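PDB 5BP8: Ent-copalyl diphosphate synthase from Streptomyces platensis, which belongs to the terpenoid cyclase family and shares its mostly helical architecture, with a C-terminal region related to that of the squalene-hopene cyclases. Local coordinates for residues S348-A353 with D396-S401; P402-A407 with T452-Q457; P122-V127 with L494-D499. All coordinates share one frame; numbering follows the deposited sequence.

Contact 1 of 3, residues S348-A353 with D396-S401; sequences STSTNA and DKWHAS. With SO4 (sulfate ion), chain B.
T351 OG1 and S350 OG lie at the edge of the W398 indole, near its plane, while CG of K397 covers the centre of one indole face, 3.6 Å above the plane of W398. The second flat group, the carboxylate of D396, illustrates how one side chain can close an Asx turn and also hold the N-cap serine of a helix. With CG anti to the backbone N (chi1 -178°), D396 reaches toward the first turn of helix 349-365 in this helical cyclase fold. Its OD1 receives S348 OG at 2.6 Å through the syn lone pair, and S350 N at 2.9 Å from above the carboxylate plane, a nearly straight bond of 166°. D396 OD2 is gripped on both faces: S350 OG comes to 2.7 Å from one, and W398 N closes the Asx turn from the other at 3.0 Å. Four donors thus fix the rotation of this buried group, and the nearby helix start would be expected to favour its negative form. S348 is itself the N-cap, for its OG accepts from T351 N at 3.0 Å and also from T351 OG1 while donating to D396. The hydroxyl of T349 turns instead to the carbonyl of M395. K397 runs past S348 CB to T346 O and to a sulfate, probably from the crystallisation liquor, whose O1 lies 2.9 Å from K397 NZ.

Contact 2 of 3, residues P402-A407 with T452-Q457; sequences PYYATA and TAYMVQ
Y403 meets M455, a selenomethionine, at nearly a right angle: Y403 CD1 lies 3.7 Å from M455 CG, and the SE atom of M455 sits at the edge of the phenol ring, 5.1 Å from the centroid of Y403, a Met-aromatic contact. P402 CG covers part of one face of the same ring. The chain of M455 folds back at chi2 (-62°) and bends again at chi3, which carries its CE to 3.3 Å from the carbonyl O of Y403. At Y404 the partner changes. Y454 CD2 packs 3.6 Å from Y404 CA, and the rings follow, Y454 CE2 approaching the edge of the Y404 ring at CD1, also 3.6 Å away, with the two planes inclined at 55°. Here helices 402-416 and 449-461 run side by side in roughly the same direction, the short segments crossing at 27° with axes 8.9 Å apart, an arrangement consistent with neighbouring inner helices of the alpha-barrel of terpenoid cyclases. Helix 422-435, which links the two in sequence, touches Y403 and M455, whereas helix 504-518 reaches Y454, whose hydroxyl bonds E450. T406 turns its hydroxyl back to P402 O within its own helix. One turn beyond Y403, the methyl of A407 meets both partners, its CB 3.8 Å from Y454 CB and 3.9 Å from M455 CE.

Contact 3 of 3, residues P122-V127 with L494-D499; sequences PDTIGV and LWHDKD
I125 lies along the backbone of H496 and D497, and its side chain can be traced across them atom by atom. The CB of I125 stands 3.5 Å from D497 O. CG1, anti to the carbonyl carbon of I125 (chi1 -58°), passes 3.9 Å from H496 O, and the terminal CD1 of I125 comes closer, to 3.4 Å from the same H496 O, with D497 OD1 at 4.0 Å. I125 is the second residue of a type II beta turn, T124 to V127, set against the end of the first strand and the connection of the small hairpin made by strands 495-496 and 500-501, where L494 and W495 form a classic beta bulge opposite Y501. G126 takes the third place of the turn with a positive phi of 73°, a conformation that glycine adopts readily, and serves as N-cap of helix 127-144. A direct hydrogen bond runs from I125 N to D497 O at 2.8 Å, distinctly bent at 135°. T124 packs beside it, its CB 3.4 Å from D497 O, and its methyl CG2 lies over one face of the H496 imidazole. That ring uses NE2 to reach the hydroxyl of Y70. The carboxylate of D497, a buried residue, is satisfied through OD2 by H191 and S255, while K498 forms a salt bridge with E194. More than 360 residues of sequence separate the two segments, so the contact ties an early interhelical loop to the C-terminal part of the chain. Water fills out the polar seam. One molecule joins I125 O to D497 OD1, and another, donating to I125 O and K498 O, accepts a hydrogen bond from the hydroxyl of T124, with OG1 2.7 Å from the water oxygen.

How the contacts relate
The three contacts form a chain of neighbours, with contact 1 between the others: its centre lies about 12 Å from the centre of each, while those of contacts 2 and 3 are about 20 Å apart. Segment 396-401 runs straight on into 402-407, and the Y404 ring stacks on H399. Toward contact 3, the same segment pairs with the hairpin through probable backbone bonds, A400 N to L494 O and W398 O to H496 N, both 2.9 Å. W495 bridges all three, edge-to-face with H399 and with its CH2 3.4 Å from Y404 OH. In sequence, contacts 1 and 2 follow one another inside the long loop that contact 3 closes; the sulfate touches contact 1, through K397.

Contact 1 of 3, residues S348-A353 with D396-S401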
ATOM      1  N   SER A 348       7.265  -4.426  12.213  1.00 21.34           N
ATOM      2  CA  SER A 348       7.709  -3.979  10.916  1.00 20.49           C
ATOM      3  C   SER A 348       9.195  -3.614  10.928  1.00 21.27           C
ATOM      4  O   SER A 348       9.639  -2.782  11.727  1.00 21.94           O
ATOM      5  CB  SER A 348       6.890  -2.774  10.488  1.00 20.33           C
ATOM      6  OG  SER A 348       7.455  -2.153   9.355  1.00 20.02           O
ATOM      7  N   THR A 349       9.956  -4.209  10.022  1.00 20.84           N
ATOM      8  CA  THR A 349      11.385  -3.876   9.876  1.00 21.44           C
ATOM      9  C   THR A 349      11.558  -2.501   9.249  1.00 20.78           C
ATOM     10  O   THR A 349      12.383  -1.705   9.720  1.00 21.40           O
ATOM     11  CB  THR A 349      12.128  -4.919   9.016  1.00 21.71           C
ATOM     12  OG1 THR A 349      11.457  -5.060   7.747  1.00 22.33           O
ATOM     13  CG2 THR A 349      12.172  -6.266   9.723  1.00 22.36           C
ATOM     14  N   SER A 350      10.738  -2.174   8.231  1.00 19.77           N
ATOM     15  CA  SER A 350      10.844  -0.877   7.551  1.00 19.57           C
ATOM     16  C   SER A 350      10.485   0.264   8.517  1.00 19.29           C
ATOM     17  O   SER A 350      11.082   1.334   8.456  1.00 20.52           O
ATOM     18  CB  SER A 350       9.976  -0.810   6.263  1.00 19.71           C
ATOM     19  OG  SER A 350       8.612  -0.717   6.592  1.00 19.75           O
ATOM     20  N   THR A 351       9.517   0.037   9.393  1.00 19.17           N
ATOM     21  CA  THR A 351       9.122   1.040  10.383  1.00 19.51           C
ATOM     22  C   THR A 351      10.294   1.360  11.329  1.00 20.19           C
ATOM     23  O   THR A 351      10.615   2.525  11.580  1.00 21.22           O
ATOM     24  CB  THR A 351       7.900   0.571  11.168  1.00 19.75           C
ATOM     25  OG1 THR A 351       6.786   0.401  10.270  1.00 19.73           O
ATOM     26  CG2 THR A 351       7.505   1.557  12.290  1.00 20.25           C
ATOM     27  N   ASN A 352      10.930   0.317  11.836  1.00 21.37           N
ATOM     28  CA  ASN A 352      12.085   0.506  12.713  1.00 22.32           C
ATOM     29  C   ASN A 352      13.244   1.185  12.015  1.00 23.21           C
ATOM     30  O   ASN A 352      13.881   2.066  12.603  1.00 22.44           O
ATOM     31  CB  ASN A 352      12.483  -0.806  13.368  1.00 23.43           C
ATOM     32  CG  ASN A 352      11.603  -1.133  14.561  1.00 25.55           C
ATOM     33  OD1 ASN A 352      11.940  -0.801  15.723  1.00 26.91           O
ATOM     34  ND2 ASN A 352      10.455  -1.740  14.299  1.00 25.52           N
ATOM     35  N   ALA A 353      13.505   0.811  10.755  1.00 21.31           N
ATOM     36  CA  ALA A 353      14.449   1.568   9.917  1.00 21.73           C
ATOM     37  C   ALA A 353      14.118   3.053   9.844  1.00 21.53           C
ATOM     38  O   ALA A 353      15.011   3.905  10.015  1.00 21.86           O
ATOM     39  CB  ALA A 353      14.539   0.977   8.508  1.00 20.83           C
ATOM     40  N   ASP A 396       9.538  -7.097   5.040  1.00 21.44           N
ATOM     41  CA  ASP A 396       8.734  -6.185   5.835  1.00 21.62           C
ATOM     42  C   ASP A 396       7.261  -6.475   5.623  1.00 22.92           C
ATOM     43  O   ASP A 396       6.849  -6.854   4.528  1.00 21.74           O
ATOM     44  CB  ASP A 396       8.992  -4.736   5.457  1.00 21.72           C
ATOM     45  CG  ASP A 396       8.187  -3.762   6.303  1.00 22.17           C
ATOM     46  OD1 ASP A 396       8.373  -3.776   7.532  1.00 20.88           O
ATOM     47  OD2 ASP A 396       7.387  -2.962   5.745  1.00 22.13           O
ATOM     48  N   LYS A 397       6.486  -6.264   6.674  1.00 23.01           N
ATOM     49  CA  LYS A 397       5.059  -6.524   6.641  1.00 23.92           C
ATOM     50  C   LYS A 397       4.260  -5.633   5.709  1.00 21.61           C
ATOM     51  O   LYS A 397       3.145  -5.986   5.370  1.00 22.94           O
ATOM     52  CB  LYS A 397       4.461  -6.432   8.063  1.00 23.66           C
ATOM     53  CG  LYS A 397       4.331  -5.030   8.613  1.00 24.30           C
ATOM     54  CD  LYS A 397       3.917  -5.038  10.089  1.00 24.59           C
ATOM     55  CE  LYS A 397       2.485  -5.506  10.278  1.00 23.78           C
ATOM     56  NZ  LYS A 397       2.043  -5.317  11.687  1.00 23.75           N
ATOM     57  N   TRP A 398       4.741  -4.430   5.378  1.00 21.69           N
ATOM     58  CA  TRP A 398       3.934  -3.472   4.614  1.00 20.58           C
ATOM     59  C   TRP A 398       4.088  -3.593   3.092  1.00 19.85           C
ATOM     60  O   TRP A 398       3.421  -2.881   2.376  1.00 19.16           O
ATOM     61  CB  TRP A 398       4.261  -2.020   5.012  1.00 22.32           C
ATOM     62  CG  TRP A 398       4.008  -1.745   6.483  1.00 23.71           C
ATOM     63  CD1 TRP A 398       4.908  -1.263   7.392  1.00 24.50           C
ATOM     64  CD2 TRP A 398       2.781  -1.970   7.210  1.00 24.27           C
ATOM     65  NE1 TRP A 398       4.305  -1.151   8.640  1.00 24.26           N
ATOM     66  CE2 TRP A 398       3.011  -1.591   8.554  1.00 24.79           C
ATOM     67  CE3 TRP A 398       1.513  -2.451   6.856  1.00 25.85           C
ATOM     68  CZ2 TRP A 398       2.023  -1.699   9.547  1.00 26.06           C
ATOM     69  CZ3 TRP A 398       0.528  -2.557   7.849  1.00 26.78           C
ATOM     70  CH2 TRP A 398       0.789  -2.171   9.173  1.00 26.47           C
ATOM     71  N   HIS A 399       4.973  -4.455   2.616  1.00 18.42           N
ATOM     72  CA  HIS A 399       5.362  -4.441   1.219  1.00 17.44           C
ATOM     73  C   HIS A 399       5.660  -5.863   0.783  1.00 17.46           C
ATOM     74  O   HIS A 399       6.304  -6.640   1.494  1.00 18.41           O
ATOM     75  CB  HIS A 399       6.546  -3.505   1.070  1.00 17.58           C
ATOM     76  CG  HIS A 399       6.761  -2.952  -0.302  1.00 16.76           C
ATOM     77  ND1 HIS A 399       7.210  -3.710  -1.359  1.00 16.43           N
ATOM     78  CD2 HIS A 399       6.651  -1.693  -0.772  1.00 16.92           C
ATOM     79  CE1 HIS A 399       7.357  -2.948  -2.418  1.00 16.77           C
ATOM     80  NE2 HIS A 399       7.037  -1.712  -2.084  1.00 16.90           N
ATOM     81  N   ALA A 400       5.206  -6.202  -0.422  1.00 17.11           N
ATOM     82  CA  ALA A 400       5.444  -7.516  -1.020  1.00 17.02           C
ATOM     83  C   ALA A 400       6.886  -7.811  -1.440  1.00 17.07           C
ATOM     84  O   ALA A 400       7.223  -8.962  -1.638  1.00 18.05           O
ATOM     85  CB  ALA A 400       4.536  -7.671  -2.250  1.00 17.06           C
ATOM     86  N   SER A 401       7.714  -6.780  -1.622  1.00 18.08           N
ATOM     87  CA  SER A 401       9.048  -6.925  -2.173  1.00 18.28           C
ATOM     88  C   SER A 401      10.173  -6.922  -1.110  1.00 18.76           C
ATOM     89  O   SER A 401      10.236  -6.015  -0.264  1.00 19.39           O
ATOM     90  CB  SER A 401       9.328  -5.773  -3.138  1.00 19.27           C
ATOM     91  OG  SER A 401      10.613  -5.917  -3.681  1.00 21.35           O
TER
HETATM   92  S   SO4 B 701      -0.784  -7.238  12.694  1.00 28.83           S
HETATM   93  O1  SO4 B 701       0.649  -7.589  12.862  1.00 26.61           O
HETATM   94  O2  SO4 B 701      -1.447  -7.452  14.026  1.00 29.35           O
HETATM   95  O3  SO4 B 701      -0.980  -5.905  12.190  1.00 30.14           O
HETATM   96  O4  SO4 B 701      -1.365  -8.214  11.756  1.00 29.82           O
HETATM   97  O   HOH W   1       8.110  -6.909   9.145  1.00 23.47           O

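Contact 2 of 3, residues P402-A407 with T452-Q457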
ATOM      1  N   PRO A 402      11.084  -7.894  -1.187  1.00 19.86           N
ATOM      2  CA  PRO A 402      12.264  -7.800  -0.325  1.00 19.79           C
ATOM      3  C   PRO A 402      13.180  -6.643  -0.713  1.00 20.30           C
ATOM      4  O   PRO A 402      14.074  -6.250   0.088  1.00 20.17           O
ATOM      5  CB  PRO A 402      12.948  -9.128  -0.535  1.00 20.37           C
ATOM      6  CG  PRO A 402      12.571  -9.558  -1.897  1.00 20.67           C
ATOM      7  CD  PRO A 402      11.192  -9.017  -2.145  1.00 19.57           C
ATOM      8  N   TYR A 403      12.997  -6.103  -1.921  1.00 19.18           N
ATOM      9  CA  TYR A 403      13.822  -4.977  -2.375  1.00 20.03           C
ATOM     10  C   TYR A 403      13.487  -3.713  -1.599  1.00 20.36           C
ATOM     11  O   TYR A 403      14.398  -2.939  -1.268  1.00 19.74           O
ATOM     12  CB  TYR A 403      13.741  -4.811  -3.899  1.00 20.57           C
ATOM     13  CG  TYR A 403      14.210  -6.097  -4.538  1.00 21.45           C
ATOM     14  CD1 TYR A 403      15.572  -6.459  -4.533  1.00 23.12           C
ATOM     15  CD2 TYR A 403      13.300  -7.005  -5.062  1.00 22.70           C
ATOM     16  CE1 TYR A 403      15.987  -7.670  -5.068  1.00 24.28           C
ATOM     17  CE2 TYR A 403      13.714  -8.207  -5.600  1.00 22.93           C
ATOM     18  CZ  TYR A 403      15.049  -8.541  -5.597  1.00 24.66           C
ATOM     19  OH  TYR A 403      15.416  -9.762  -6.130  1.00 26.22           O
ATOM     20  N   TYR A 404      12.207  -3.514  -1.281  1.00 19.14           N
ATOM     21  CA  TYR A 404      11.807  -2.392  -0.407  1.00 19.63           C
ATOM     22  C   TYR A 404      12.420  -2.542   0.982  1.00 20.12           C
ATOM     23  O   TYR A 404      13.094  -1.607   1.486  1.00 21.19           O
ATOM     24  CB  TYR A 404      10.289  -2.299  -0.257  1.00 19.32           C
ATOM     25  CG  TYR A 404       9.836  -1.180   0.652  1.00 19.00           C
ATOM     26  CD1 TYR A 404      10.022   0.130   0.283  1.00 19.98           C
ATOM     27  CD2 TYR A 404       9.223  -1.439   1.874  1.00 19.31           C
ATOM     28  CE1 TYR A 404       9.605   1.171   1.095  1.00 21.23           C
ATOM     29  CE2 TYR A 404       8.803  -0.394   2.709  1.00 19.90           C
ATOM     30  CZ  TYR A 404       9.018   0.905   2.316  1.00 20.22           C
ATOM     31  OH  TYR A 404       8.618   2.002   3.040  1.00 20.42           O
ATOM     32  N   ALA A 405      12.163  -3.694   1.607  1.00 19.94           N
ATOM     33  CA  ALA A 405      12.554  -3.924   3.014  1.00 20.77           C
ATOM     34  C   ALA A 405      14.079  -3.844   3.168  1.00 21.04           C
ATOM     35  O   ALA A 405      14.603  -3.166   4.092  1.00 20.40           O
ATOM     36  CB  ALA A 405      12.036  -5.259   3.496  1.00 20.94           C
ATOM     37  N   THR A 406      14.785  -4.431   2.205  1.00 20.45           N
ATOM     38  CA  THR A 406      16.252  -4.468   2.286  1.00 21.38           C
ATOM     39  C   THR A 406      16.858  -3.075   2.094  1.00 21.86           C
ATOM     40  O   THR A 406      17.806  -2.693   2.806  1.00 23.62           O
ATOM     41  CB  THR A 406      16.833  -5.466   1.270  1.00 20.94           C
ATOM     42  OG1 THR A 406      16.249  -6.758   1.501  1.00 19.75           O
ATOM     43  CG2 THR A 406      18.359  -5.599   1.453  1.00 21.45           C
ATOM     44  N   ALA A 407      16.318  -2.304   1.157  1.00 21.28           N
ATOM     45  CA  ALA A 407      16.767  -0.939   0.974  1.00 22.19           C
ATOM     46  C   ALA A 407      16.510  -0.115   2.226  1.00 22.93           C
ATOM     47  O   ALA A 407      17.436   0.591   2.693  1.00 22.13           O
ATOM     48  CB  ALA A 407      16.101  -0.277  -0.205  1.00 22.13           C
ATOM     49  N   THR A 452      13.982  -1.823  -8.929  1.00 19.74           N
ATOM     50  CA  THR A 452      15.259  -1.473  -9.508  1.00 21.26           C
ATOM     51  C   THR A 452      15.790  -0.185  -8.844  1.00 21.39           C
ATOM     52  O   THR A 452      16.982  -0.114  -8.440  1.00 21.95           O
ATOM     53  CB  THR A 452      15.152  -1.295 -11.034  1.00 21.48           C
ATOM     54  OG1 THR A 452      14.675  -2.514 -11.636  1.00 20.90           O
ATOM     55  CG2 THR A 452      16.521  -0.934 -11.616  1.00 22.30           C
ATOM     56  N   ALA A 453      14.916   0.810  -8.736  1.00 20.46           N
ATOM     57  CA  ALA A 453      15.278   2.094  -8.102  1.00 20.42           C
ATOM     58  C   ALA A 453      15.806   1.899  -6.704  1.00 20.49           C
ATOM     59  O   ALA A 453      16.843   2.502  -6.341  1.00 20.92           O
ATOM     60  CB  ALA A 453      14.102   3.060  -8.089  1.00 20.12           C
ATOM     61  N   TYR A 454      15.143   1.041  -5.914  1.00 19.82           N
ATOM     62  CA  TYR A 454      15.612   0.780  -4.547  1.00 20.67           C
ATOM     63  C   TYR A 454      17.030   0.202  -4.508  1.00 21.09           C
ATOM     64  O   TYR A 454      17.838   0.590  -3.658  1.00 21.56           O
ATOM     65  CB  TYR A 454      14.660  -0.133  -3.763  1.00 20.40           C
ATOM     66  CG  TYR A 454      13.248   0.430  -3.599  1.00 20.04           C
ATOM     67  CD1 TYR A 454      13.012   1.807  -3.559  1.00 20.88           C
ATOM     68  CD2 TYR A 454      12.175  -0.422  -3.407  1.00 19.69           C
ATOM     69  CE1 TYR A 454      11.730   2.318  -3.396  1.00 21.67           C
ATOM     70  CE2 TYR A 454      10.890   0.069  -3.237  1.00 19.82           C
ATOM     71  CZ  TYR A 454      10.675   1.442  -3.229  1.00 20.35           C
ATOM     72  OH  TYR A 454       9.415   1.982  -3.098  1.00 19.31           O
HETATM   73  N   MSE A 455      17.320  -0.742  -5.397  1.00 21.16           N
HETATM   74  CA  MSE A 455      18.645  -1.361  -5.433  1.00 22.23           C
HETATM   75  C   MSE A 455      19.708  -0.424  -5.933  1.00 23.35           C
HETATM   76  O   MSE A 455      20.843  -0.437  -5.417  1.00 23.50           O
HETATM   77  CB  MSE A 455      18.611  -2.665  -6.235  1.00 22.70           C
HETATM   78  CG  MSE A 455      17.794  -3.710  -5.480  1.00 22.25           C
HETATM   79 SE   MSE A 455      18.489  -4.211  -3.716  0.65 23.07          SE
HETATM   80  CE  MSE A 455      17.421  -3.069  -2.560  1.00 22.44           C
ATOM     81  N   VAL A 456      19.405   0.391  -6.929  1.00 22.66           N
ATOM     82  CA  VAL A 456      20.383   1.377  -7.398  1.00 24.05           C
ATOM     83  C   VAL A 456      20.751   2.343  -6.250  1.00 25.33           C
ATOM     84  O   VAL A 456      21.955   2.613  -6.006  1.00 25.45           O
ATOM     85  CB  VAL A 456      19.880   2.133  -8.643  1.00 23.87           C
ATOM     86  CG1 VAL A 456      20.725   3.363  -8.924  1.00 25.13           C
ATOM     87  CG2 VAL A 456      19.867   1.205  -9.845  1.00 24.46           C
ATOM     88  N   GLN A 457      19.740   2.820  -5.528  1.00 24.71           N
ATOM     89  CA  GLN A 457      19.968   3.675  -4.358  1.00 25.94           C
ATOM     90  C   GLN A 457      20.814   3.001  -3.298  1.00 26.61           C
ATOM     91  O   GLN A 457      21.761   3.612  -2.792  1.00 26.35           O
ATOM     92  CB  GLN A 457      18.671   4.083  -3.690  1.00 28.20           C
ATOM     93  CG  GLN A 457      17.841   5.051  -4.490  1.00 30.10           C
ATOM     94  CD  GLN A 457      16.638   5.530  -3.707  1.00 33.57           C
ATOM     95  OE1 GLN A 457      16.766   5.958  -2.548  1.00 34.55           O
ATOM     96  NE2 GLN A 457      15.461   5.475  -4.339  1.00 35.08           N
TER

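Contact 3 of 3, residues P122-V127 with L494-D499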
ATOM      1  N   PRO A 122      -1.163 -14.501   1.627  1.00 20.57           N
ATOM      2  CA  PRO A 122      -0.281 -13.462   2.128  1.00 20.39           C
ATOM      3  C   PRO A 122      -0.948 -12.583   3.164  1.00 20.68           C
ATOM      4  O   PRO A 122      -2.188 -12.451   3.208  1.00 18.69           O
ATOM      5  CB  PRO A 122       0.067 -12.629   0.890  1.00 20.52           C
ATOM      6  CG  PRO A 122      -0.741 -13.165  -0.251  1.00 20.56           C
ATOM      7  CD  PRO A 122      -1.376 -14.445   0.171  1.00 20.02           C
ATOM      8  N   ASP A 123      -0.119 -11.968   4.005  1.00 20.84           N
ATOM      9  CA  ASP A 123      -0.629 -11.145   5.078  1.00 22.56           C
ATOM     10  C   ASP A 123      -0.907  -9.736   4.594  1.00 22.37           C
ATOM     11  O   ASP A 123      -0.227  -8.768   4.966  1.00 22.20           O
ATOM     12  CB  ASP A 123       0.342 -11.180   6.259  1.00 25.96           C
ATOM     13  CG  ASP A 123       0.415 -12.550   6.905  1.00 29.16           C
ATOM     14  OD1 ASP A 123      -0.640 -13.184   7.145  1.00 32.30           O
ATOM     15  OD2 ASP A 123       1.540 -12.993   7.191  1.00 34.17           O
ATOM     16  N   THR A 124      -1.945  -9.612   3.755  1.00 20.47           N
ATOM     17  CA  THR A 124      -2.397  -8.322   3.329  1.00 20.13           C
ATOM     18  C   THR A 124      -3.241  -7.759   4.465  1.00 19.46           C
ATOM     19  O   THR A 124      -3.633  -8.466   5.413  1.00 20.75           O
ATOM     20  CB  THR A 124      -3.207  -8.397   2.014  1.00 19.46           C
ATOM     21  OG1 THR A 124      -4.198  -9.406   2.124  1.00 19.37           O
ATOM     22  CG2 THR A 124      -2.322  -8.693   0.828  1.00 20.66           C
ATOM     23  N   ILE A 125      -3.526  -6.474   4.394  1.00 19.13           N
ATOM     24  CA  ILE A 125      -4.140  -5.805   5.523  1.00 19.84           C
ATOM     25  C   ILE A 125      -5.624  -6.179   5.652  1.00 20.18           C
ATOM     26  O   ILE A 125      -6.393  -6.057   4.693  1.00 18.96           O
ATOM     27  CB  ILE A 125      -3.973  -4.290   5.439  1.00 21.47           C
ATOM     28  CG1 ILE A 125      -2.480  -3.935   5.363  1.00 21.87           C
ATOM     29  CG2 ILE A 125      -4.601  -3.644   6.679  1.00 24.35           C
ATOM     30  CD1 ILE A 125      -2.184  -2.437   5.424  1.00 24.35           C
ATOM     31  N   GLY A 126      -6.012  -6.633   6.840  1.00 19.69           N
ATOM     32  CA  GLY A 126      -7.421  -6.996   7.097  1.00 20.26           C
ATOM     33  C   GLY A 126      -7.913  -8.296   6.440  1.00 19.63           C
ATOM     34  O   GLY A 126      -9.117  -8.561   6.399  1.00 19.23           O
ATOM     35  N   VAL A 127      -6.993  -9.117   5.958  1.00 19.60           N
ATOM     36  CA  VAL A 127      -7.359 -10.343   5.241  1.00 19.40           C
ATOM     37  C   VAL A 127      -8.272 -11.293   6.067  1.00 20.06           C
ATOM     38  O   VAL A 127      -9.170 -11.935   5.511  1.00 18.02           O
ATOM     39  CB  VAL A 127      -6.119 -11.068   4.711  1.00 18.91           C
ATOM     40  CG1 VAL A 127      -5.214 -11.590   5.836  1.00 19.67           C
ATOM     41  CG2 VAL A 127      -6.532 -12.190   3.790  1.00 19.68           C
ATOM     42  N   LEU A 494       2.677  -3.069  -5.275  1.00 15.75           N
ATOM     43  CA  LEU A 494       3.452  -3.933  -4.397  1.00 15.79           C
ATOM     44  C   LEU A 494       3.248  -3.626  -2.901  1.00 16.13           C
ATOM     45  O   LEU A 494       3.698  -4.383  -2.050  1.00 17.03           O
ATOM     46  CB  LEU A 494       4.932  -3.811  -4.743  1.00 16.13           C
ATOM     47  CG  LEU A 494       5.363  -4.186  -6.169  1.00 16.44           C
ATOM     48  CD1 LEU A 494       6.839  -3.926  -6.325  1.00 17.36           C
ATOM     49  CD2 LEU A 494       5.071  -5.648  -6.425  1.00 17.25           C
ATOM     50  N   TRP A 495       2.613  -2.509  -2.593  1.00 16.04           N
ATOM     51  CA  TRP A 495       2.359  -2.124  -1.210  1.00 15.97           C
ATOM     52  C   TRP A 495       1.137  -2.808  -0.667  1.00 16.71           C
ATOM     53  O   TRP A 495       0.084  -2.801  -1.321  1.00 16.90           O
ATOM     54  CB  TRP A 495       2.203  -0.613  -1.097  1.00 16.18           C
ATOM     55  CG  TRP A 495       3.444   0.130  -1.454  1.00 17.66           C
ATOM     56  CD1 TRP A 495       3.998   0.259  -2.682  1.00 17.78           C
ATOM     57  CD2 TRP A 495       4.285   0.865  -0.555  1.00 18.42           C
ATOM     58  NE1 TRP A 495       5.127   1.008  -2.613  1.00 19.13           N
ATOM     59  CE2 TRP A 495       5.326   1.406  -1.320  1.00 18.58           C
ATOM     60  CE3 TRP A 495       4.249   1.107   0.818  1.00 19.54           C
ATOM     61  CZ2 TRP A 495       6.365   2.164  -0.754  1.00 19.47           C
ATOM     62  CZ3 TRP A 495       5.292   1.867   1.393  1.00 21.10           C
ATOM     63  CH2 TRP A 495       6.317   2.391   0.595  1.00 19.63           C
ATOM     64  N   HIS A 496       1.239  -3.386   0.523  1.00 17.31           N
ATOM     65  CA  HIS A 496       0.094  -4.112   1.093  1.00 17.82           C
ATOM     66  C   HIS A 496      -1.067  -3.211   1.494  1.00 17.98           C
ATOM     67  O   HIS A 496      -0.897  -2.257   2.271  1.00 17.18           O
ATOM     68  CB  HIS A 496       0.495  -4.943   2.309  1.00 19.36           C
ATOM     69  CG  HIS A 496       1.293  -6.161   1.971  1.00 21.24           C
ATOM     70  ND1 HIS A 496       1.837  -6.975   2.936  1.00 25.97           N
ATOM     71  CD2 HIS A 496       1.666  -6.689   0.783  1.00 21.80           C
ATOM     72  CE1 HIS A 496       2.511  -7.960   2.355  1.00 25.42           C
ATOM     73  NE2 HIS A 496       2.403  -7.821   1.049  1.00 22.35           N
ATOM     74  N   ASP A 497      -2.260  -3.504   0.971  1.00 17.40           N
ATOM     75  CA  ASP A 497      -3.479  -2.990   1.602  1.00 17.70           C
ATOM     76  C   ASP A 497      -4.560  -4.074   1.508  1.00 16.85           C
ATOM     77  O   ASP A 497      -4.390  -5.157   2.062  1.00 17.93           O
ATOM     78  CB  ASP A 497      -3.884  -1.603   1.064  1.00 17.70           C
ATOM     79  CG  ASP A 497      -5.083  -1.038   1.799  1.00 18.98           C
ATOM     80  OD1 ASP A 497      -5.186  -1.274   3.024  1.00 20.92           O
ATOM     81  OD2 ASP A 497      -5.990  -0.473   1.168  1.00 18.27           O
ATOM     82  N   LYS A 498      -5.670  -3.828   0.829  1.00 15.48           N
ATOM     83  CA  LYS A 498      -6.651  -4.865   0.657  1.00 15.43           C
ATOM     84  C   LYS A 498      -6.084  -5.920  -0.280  1.00 16.13           C
ATOM     85  O   LYS A 498      -6.063  -7.108   0.048  1.00 15.81           O
ATOM     86  CB  LYS A 498      -7.962  -4.269   0.057  1.00 15.56           C
ATOM     87  CG  LYS A 498      -8.697  -3.301   0.979  1.00 16.16           C
ATOM     88  CD  LYS A 498      -9.403  -4.010   2.114  1.00 16.76           C
ATOM     89  CE  LYS A 498      -9.914  -3.020   3.154  1.00 16.57           C
ATOM     90  NZ  LYS A 498     -10.960  -2.141   2.581  1.00 16.34           N
ATOM     91  N   ASP A 499      -5.684  -5.481  -1.468  1.00 17.17           N
ATOM     92  CA  ASP A 499      -4.828  -6.275  -2.353  1.00 17.96           C
ATOM     93  C   ASP A 499      -3.455  -5.601  -2.235  1.00 17.47           C
ATOM     94  O   ASP A 499      -2.978  -5.420  -1.101  1.00 19.06           O
ATOM     95  CB  ASP A 499      -5.361  -6.554  -3.801  1.00 18.44           C
ATOM     96  CG  ASP A 499      -5.926  -5.312  -4.588  1.00 19.34           C
ATOM     97  OD1 ASP A 499      -5.651  -4.137  -4.256  1.00 18.78           O
ATOM     98  OD2 ASP A 499      -6.663  -5.562  -5.619  1.00 18.05           O
TER
HETATM   99  O   HOH W   2       2.355  -8.332   5.830  1.00 32.75           O
HETATM  100  O   HOH W   3      -6.465  -8.105   2.599  1.00 19.77           O
HETATM  101  O   HOH W   4      -6.950  -3.388   4.121  1.00 26.43           O